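Local atomic coordinates of sugar ABC transporter (Sugar-binding protein) (Bacillus halodurans, PDB entry 4YO7), a protein that binds myo-inositol in the cleft between its two lobes and probably serves as the solute-binding component of a sugar ABC transporter. Residues I173-L178 with M185-N190; S148-S153 with G179-I184. One frame throughout, in Å; residues are numbered along the deposited sequence.

Contact 1: residues I173-L178 with M185-N190. With INS (1,2,3,4,5,6-hexahydroxy-cyclohexane), chain F.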
loop_
_atom_site.group_PDB
_atom_site.type_symbol
_atom_site.label_atom_id
_atom_site.label_comp_id
_atom_site.label_asym_id
_atom_site.label_seq_id
_atom_site.Cartn_x
_atom_site.Cartn_y
_atom_site.Cartn_z
ATOM N N ILE A 173 -10.313 -9.651 -11.308
ATOM C CA ILE A 173 -9.451 -8.676 -10.651
ATOM C C ILE A 173 -10.237 -7.869 -9.632
ATOM O O ILE A 173 -11.264 -7.274 -9.978
ATOM C CB ILE A 173 -8.805 -7.700 -11.670
ATOM C CG1 ILE A 173 -7.825 -8.457 -12.574
ATOM C CG2 ILE A 173 -8.062 -6.568 -10.953
ATOM C CD1 ILE A 173 -7.228 -7.613 -13.682
HETATM N N MSE A 174 -9.760 -7.857 -8.386
HETATM C CA MSE A 174 -10.313 -6.984 -7.343
HETATM C C MSE A 174 -9.488 -5.715 -7.241
HETATM O O MSE A 174 -8.366 -5.712 -6.738
HETATM C CB MSE A 174 -10.370 -7.681 -5.978
HETATM C CG MSE A 174 -11.260 -8.874 -5.992
HETATM SE SE MSE A 174 -11.491 -9.532 -4.153
HETATM C CE MSE A 174 -13.088 -10.594 -4.472
ATOM N N ASP A 175 -10.068 -4.639 -7.753
ATOM C CA ASP A 175 -9.533 -3.293 -7.566
ATOM C C ASP A 175 -9.614 -2.864 -6.118
ATOM O O ASP A 175 -10.602 -3.140 -5.399
ATOM C CB ASP A 175 -10.289 -2.239 -8.411
ATOM C CG ASP A 175 -9.840 -2.164 -9.856
ATOM O OD1 ASP A 175 -8.612 -2.185 -10.161
ATOM O OD2 ASP A 175 -10.748 -2.014 -10.715
ATOM N N GLY A 176 -8.579 -2.169 -5.680
ATOM C CA GLY A 176 -8.614 -1.496 -4.404
ATOM C C GLY A 176 -9.404 -0.190 -4.473
ATOM O O GLY A 176 -10.323 -0.029 -5.311
ATOM N N GLU A 177 -9.078 0.727 -3.573
ATOM C CA GLU A 177 -9.789 2.000 -3.496
ATOM C C GLU A 177 -9.592 2.793 -4.789
ATOM O O GLU A 177 -8.467 3.126 -5.206
ATOM C CB GLU A 177 -9.339 2.804 -2.263
ATOM C CG GLU A 177 -9.777 2.115 -0.985
ATOM C CD GLU A 177 -9.273 2.756 0.292
ATOM O OE1 GLU A 177 -9.240 3.997 0.392
ATOM O OE2 GLU A 177 -8.961 1.988 1.221
ATOM N N LEU A 178 -10.700 3.035 -5.472
ATOM C CA LEU A 178 -10.632 3.536 -6.823
ATOM C C LEU A 178 -10.017 4.918 -6.867
ATOM O O LEU A 178 -10.416 5.857 -6.142
ATOM C CB LEU A 178 -12.022 3.561 -7.489
ATOM C CG LEU A 178 -12.605 2.185 -7.826
ATOM C CD1 LEU A 178 -14.029 2.362 -8.405
ATOM C CD2 LEU A 178 -11.754 1.332 -8.738
HETATM N N MSE A 185 -2.370 1.285 -10.703
HETATM C CA MSE A 185 -1.147 0.753 -11.267
HETATM C C MSE A 185 -0.925 -0.723 -10.947
HETATM O O MSE A 185 -0.317 -1.432 -11.749
HETATM C CB MSE A 185 0.052 1.606 -10.831
HETATM C CG MSE A 185 -0.007 3.006 -11.427
HETATM SE SE MSE A 185 0.109 2.973 -13.404
HETATM C CE MSE A 185 2.010 2.766 -13.585
ATOM N N ARG A 186 -1.458 -1.235 -9.836
ATOM C CA ARG A 186 -1.411 -2.686 -9.621
ATOM C C ARG A 186 -2.251 -3.386 -10.678
ATOM O O ARG A 186 -1.811 -4.352 -11.311
ATOM C CB ARG A 186 -1.870 -3.056 -8.210
ATOM C CG ARG A 186 -0.815 -2.755 -7.199
ATOM C CD ARG A 186 -1.318 -2.899 -5.781
ATOM N NE ARG A 186 -0.277 -2.546 -4.831
ATOM C CZ ARG A 186 -0.493 -2.347 -3.536
ATOM N NH1 ARG A 186 -1.715 -2.470 -3.034
ATOM N NH2 ARG A 186 0.506 -2.012 -2.747
ATOM N N THR A 187 -3.450 -2.875 -10.911
ATOM C CA THR A 187 -4.296 -3.442 -11.943
ATOM C C THR A 187 -3.705 -3.285 -13.328
ATOM O O THR A 187 -3.838 -4.191 -14.136
ATOM C CB THR A 187 -5.694 -2.821 -11.863
ATOM O OG1 THR A 187 -6.275 -3.271 -10.655
ATOM C CG2 THR A 187 -6.617 -3.255 -13.020
ATOM N N GLU A 188 -3.032 -2.168 -13.592
ATOM C CA GLU A 188 -2.370 -1.987 -14.880
ATOM C C GLU A 188 -1.258 -3.034 -15.061
ATOM O O GLU A 188 -1.120 -3.619 -16.149
ATOM C CB GLU A 188 -1.820 -0.565 -15.036
ATOM C CG GLU A 188 -0.947 -0.379 -16.288
ATOM C CD GLU A 188 -1.718 -0.500 -17.593
ATOM O OE1 GLU A 188 -2.978 -0.454 -17.579
ATOM O OE2 GLU A 188 -1.047 -0.632 -18.649
ATOM N N GLY A 189 -0.507 -3.313 -14.003
ATOM C CA GLY A 189 0.532 -4.328 -14.066
ATOM C C GLY A 189 -0.088 -5.693 -14.319
ATOM O O GLY A 189 0.421 -6.472 -15.122
ATOM N N ASN A 190 -1.181 -5.989 -13.620
ATOM C CA ASN A 190 -1.894 -7.242 -13.878
ATOM C C ASN A 190 -2.258 -7.346 -15.361
ATOM O O ASN A 190 -2.015 -8.362 -16.021
ATOM C CB ASN A 190 -3.189 -7.357 -13.089
ATOM C CG ASN A 190 -2.990 -7.522 -11.593
ATOM O OD1 ASN A 190 -1.912 -7.884 -11.087
ATOM N ND2 ASN A 190 -4.062 -7.303 -10.874
HETATM C C1 INS F . -3.205 0.980 1.486
HETATM C C2 INS F . -3.417 -0.410 2.075
HETATM C C3 INS F . -2.925 -1.451 1.070
HETATM C C4 INS F . -1.441 -1.254 0.743
HETATM C C5 INS F . -1.230 0.173 0.193
HETATM C C6 INS F . -1.729 1.201 1.198
HETATM O O1 INS F . -3.639 2.004 2.424
HETATM O O2 INS F . -2.646 -0.497 3.272
HETATM O O3 INS F . -3.155 -2.756 1.679
HETATM O O4 INS F . -1.043 -2.176 -0.283
HETATM O O5 INS F . 0.182 0.377 0.005
HETATM O O6 INS F . -1.571 2.542 0.590
#
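T187 and D175 join helix 181-195 to strand 169-175 in a beta-alpha-beta unit of one lobe of the periplasmic-binding-protein fold, and the short strand and helix segments run almost antiparallel, their axes 9.2 Å apart at closest. Along the helix, R186 comes first and serves the ligand. Its chain is extended from CG to NE, which carries the guanidinium into the pocket, where NH1 lies 2.8 Å and NH2 2.9 Å from INS O4, two bonds that grip one hydroxyl oxygen from the guanidinium edge. Y311 OH bonds NH2 as well. On T187, OG1 sits anti to the carbonyl carbon (chi1 -68°) and donates to D175 OD1 at 2.6 Å, nearly in line with the C-O bond of the acid. Q183 and Q205 also hold this buried carboxylate, one at each oxygen. A valine in place of T187 would probably leave D175 OD1 without its hydroxyl donor and N235 ND2 without the acceptor it uses here. One turn on, N190 and I173 lie alongside with their side chains running oppositely, N190 CB 4.1 Å from I173 CD1, while I173 CG2 reaches back to within 3.8 Å of T187 OG1.

Contact 2: residues S148-S153 with G179-I184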
loop_
_atom_site.group_PDB
_atom_site.type_symbol
_atom_site.label_atom_id
_atom_site.label_comp_id
_atom_site.label_asym_id
_atom_site.label_seq_id
_atom_site.Cartn_x
_atom_site.Cartn_y
_atom_site.Cartn_z
ATOM N N SER A 148 7.105 2.192 -2.563
ATOM C CA SER A 148 7.409 1.133 -3.498
ATOM C C SER A 148 6.625 1.348 -4.776
ATOM O O SER A 148 5.567 1.968 -4.773
ATOM C CB SER A 148 7.073 -0.213 -2.877
ATOM O OG SER A 148 7.852 -0.421 -1.714
ATOM N N GLU A 149 7.144 0.822 -5.871
ATOM C CA GLU A 149 6.590 1.118 -7.191
ATOM C C GLU A 149 5.421 0.188 -7.519
ATOM O O GLU A 149 5.615 -0.996 -7.787
ATOM C CB GLU A 149 7.686 0.977 -8.241
ATOM C CG GLU A 149 7.225 1.300 -9.654
ATOM C CD GLU A 149 7.040 2.793 -9.868
ATOM O OE1 GLU A 149 7.967 3.567 -9.520
ATOM O OE2 GLU A 149 5.970 3.195 -10.386
ATOM N N SER A 150 4.213 0.733 -7.489
ATOM C CA SER A 150 3.015 -0.077 -7.522
ATOM C C SER A 150 2.912 -1.023 -8.703
ATOM O O SER A 150 2.522 -2.181 -8.524
ATOM C CB SER A 150 1.794 0.844 -7.519
ATOM O OG SER A 150 1.750 1.575 -6.317
ATOM N N ILE A 151 3.239 -0.550 -9.904
ATOM C CA ILE A 151 3.051 -1.409 -11.070
ATOM C C ILE A 151 3.926 -2.662 -10.964
ATOM O O ILE A 151 3.520 -3.721 -11.461
ATOM C CB ILE A 151 3.336 -0.678 -12.388
ATOM C CG1 ILE A 151 2.845 -1.521 -13.564
ATOM C CG2 ILE A 151 4.790 -0.319 -12.500
ATOM C CD1 ILE A 151 2.791 -0.809 -14.866
ATOM N N GLN A 152 5.083 -2.545 -10.295
ATOM C CA GLN A 152 6.003 -3.675 -10.087
ATOM C C GLN A 152 5.285 -4.783 -9.298
ATOM O O GLN A 152 5.427 -5.979 -9.613
ATOM C CB GLN A 152 7.300 -3.219 -9.360
ATOM C CG GLN A 152 8.215 -4.360 -8.811
ATOM C CD GLN A 152 9.519 -3.889 -8.075
ATOM O OE1 GLN A 152 9.492 -3.282 -6.985
ATOM N NE2 GLN A 152 10.663 -4.225 -8.666
ATOM N N SER A 153 4.508 -4.412 -8.283
ATOM C CA SER A 153 3.803 -5.444 -7.520
ATOM C C SER A 153 2.709 -6.145 -8.351
ATOM O O SER A 153 2.524 -7.368 -8.225
ATOM C CB SER A 153 3.219 -4.881 -6.218
ATOM O OG SER A 153 2.164 -3.962 -6.361
ATOM N N GLY A 179 -9.041 5.007 -7.751
ATOM C CA GLY A 179 -8.294 6.230 -7.975
ATOM C C GLY A 179 -7.010 6.366 -7.158
ATOM O O GLY A 179 -6.237 7.303 -7.400
ATOM N N HIS A 180 -6.795 5.495 -6.180
ATOM C CA HIS A 180 -5.476 5.429 -5.559
ATOM C C HIS A 180 -4.491 5.017 -6.646
ATOM O O HIS A 180 -4.809 4.176 -7.487
ATOM C CB HIS A 180 -5.426 4.419 -4.423
ATOM C CG HIS A 180 -6.123 4.856 -3.173
ATOM N ND1 HIS A 180 -5.831 4.306 -1.943
ATOM C CD2 HIS A 180 -7.104 5.758 -2.956
ATOM C CE1 HIS A 180 -6.591 4.859 -1.020
ATOM N NE2 HIS A 180 -7.373 5.752 -1.606
ATOM N N GLU A 181 -3.275 5.562 -6.623
ATOM C CA GLU A 181 -2.294 5.131 -7.607
ATOM C C GLU A 181 -2.012 3.642 -7.493
ATOM O O GLU A 181 -1.781 2.969 -8.506
ATOM C CB GLU A 181 -1.008 5.947 -7.458
ATOM C CG GLU A 181 0.032 5.631 -8.499
ATOM C CD GLU A 181 1.000 4.536 -8.140
ATOM O OE1 GLU A 181 0.845 3.920 -7.072
ATOM O OE2 GLU A 181 1.912 4.270 -8.978
ATOM N N ALA A 182 -2.061 3.106 -6.268
ATOM C CA ALA A 182 -1.759 1.681 -6.090
ATOM C C ALA A 182 -2.829 0.821 -6.765
ATOM O O ALA A 182 -2.522 -0.224 -7.315
ATOM C CB ALA A 182 -1.652 1.325 -4.622
ATOM N N GLN A 183 -4.074 1.298 -6.772
ATOM C CA GLN A 183 -5.149 0.581 -7.431
ATOM C C GLN A 183 -4.934 0.639 -8.926
ATOM O O GLN A 183 -4.899 -0.411 -9.599
ATOM C CB GLN A 183 -6.527 1.164 -7.034
ATOM C CG GLN A 183 -7.717 0.604 -7.846
ATOM C CD GLN A 183 -7.981 1.381 -9.131
ATOM O OE1 GLN A 183 -8.092 2.613 -9.122
ATOM N NE2 GLN A 183 -8.101 0.656 -10.249
ATOM N N ILE A 184 -4.776 1.851 -9.458
ATOM C CA ILE A 184 -4.656 2.039 -10.882
ATOM C C ILE A 184 -3.489 1.223 -11.411
ATOM O O ILE A 184 -3.604 0.530 -12.438
ATOM C CB ILE A 184 -4.462 3.544 -11.237
ATOM C CG1 ILE A 184 -5.725 4.334 -10.906
ATOM C CG2 ILE A 184 -4.057 3.696 -12.719
ATOM C CD1 ILE A 184 -5.494 5.827 -10.853
HETATM O O HOH W 1 3.531 2.277 -10.391
HETATM O O HOH W 2 4.068 3.648 -7.200
#
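E149 and S150, at the N-terminal end of helix 150-164, face E181 in the first turn of helix 181-195, so the contact sets the starts of two helices against each other beside the inositol cleft. E149 bends its end back toward E181, and the two acids come within 4.4 Å at E149 OE2 and E181 OE2. Between them sits a water that donates to both oxygens, 2.6 Å from E149 OE2, and accepts from the backbone N of I151. S150 makes the direct link: its OG, beside its own backbone N (chi1 -64°), donates to E181 OE1 at 2.6 Å, on the syn lone pair. E181 gets there with CG anti to the backbone N and a bend at chi2 (-90°) that swings the carboxylate across to the serine. The same OG rests 3.5 Å from A182 CA, at the pair where the two backbones are nearest, 5.3 Å between S150 CA and A182 CA. A second water accepts from S150 N and probably donates to E181 OE2, 2.9 Å away. Farther along, S153 OG turns back into its own helix, meeting S150 O on a lone pair in the carbonyl plane. On the facing segment, Q183 OE1 accepts from G179 N at 2.9 Å, tying the turn ahead of the helix to its first turn. The N-H groups of S150 and I151, reached through water, would probably stabilise the charge of E181, and the water donating to both acids probably eases their repulsion.

Overall arrangement
The two contacts have centres about 7 Å apart and share helix 181-195: contact 2 uses its first turn and the turn leading into it, contact 1 the residues just after. Along the chain the order is 148-153, 173-178, 179-184, 185-190, so the segments alternate. Helix 150-164 leads into strand 169-175 of the four-stranded parallel sheet, and the chain then passes through the turn 176-180 into helix 181-195, which packs against both. A weak bond from R186 NE to S153 OG stitches the contacts together. Both border the inositol cleft: R186 of contact 1 binds the ligand, and the A182 side chain of contact 2 is about 5 Å from it.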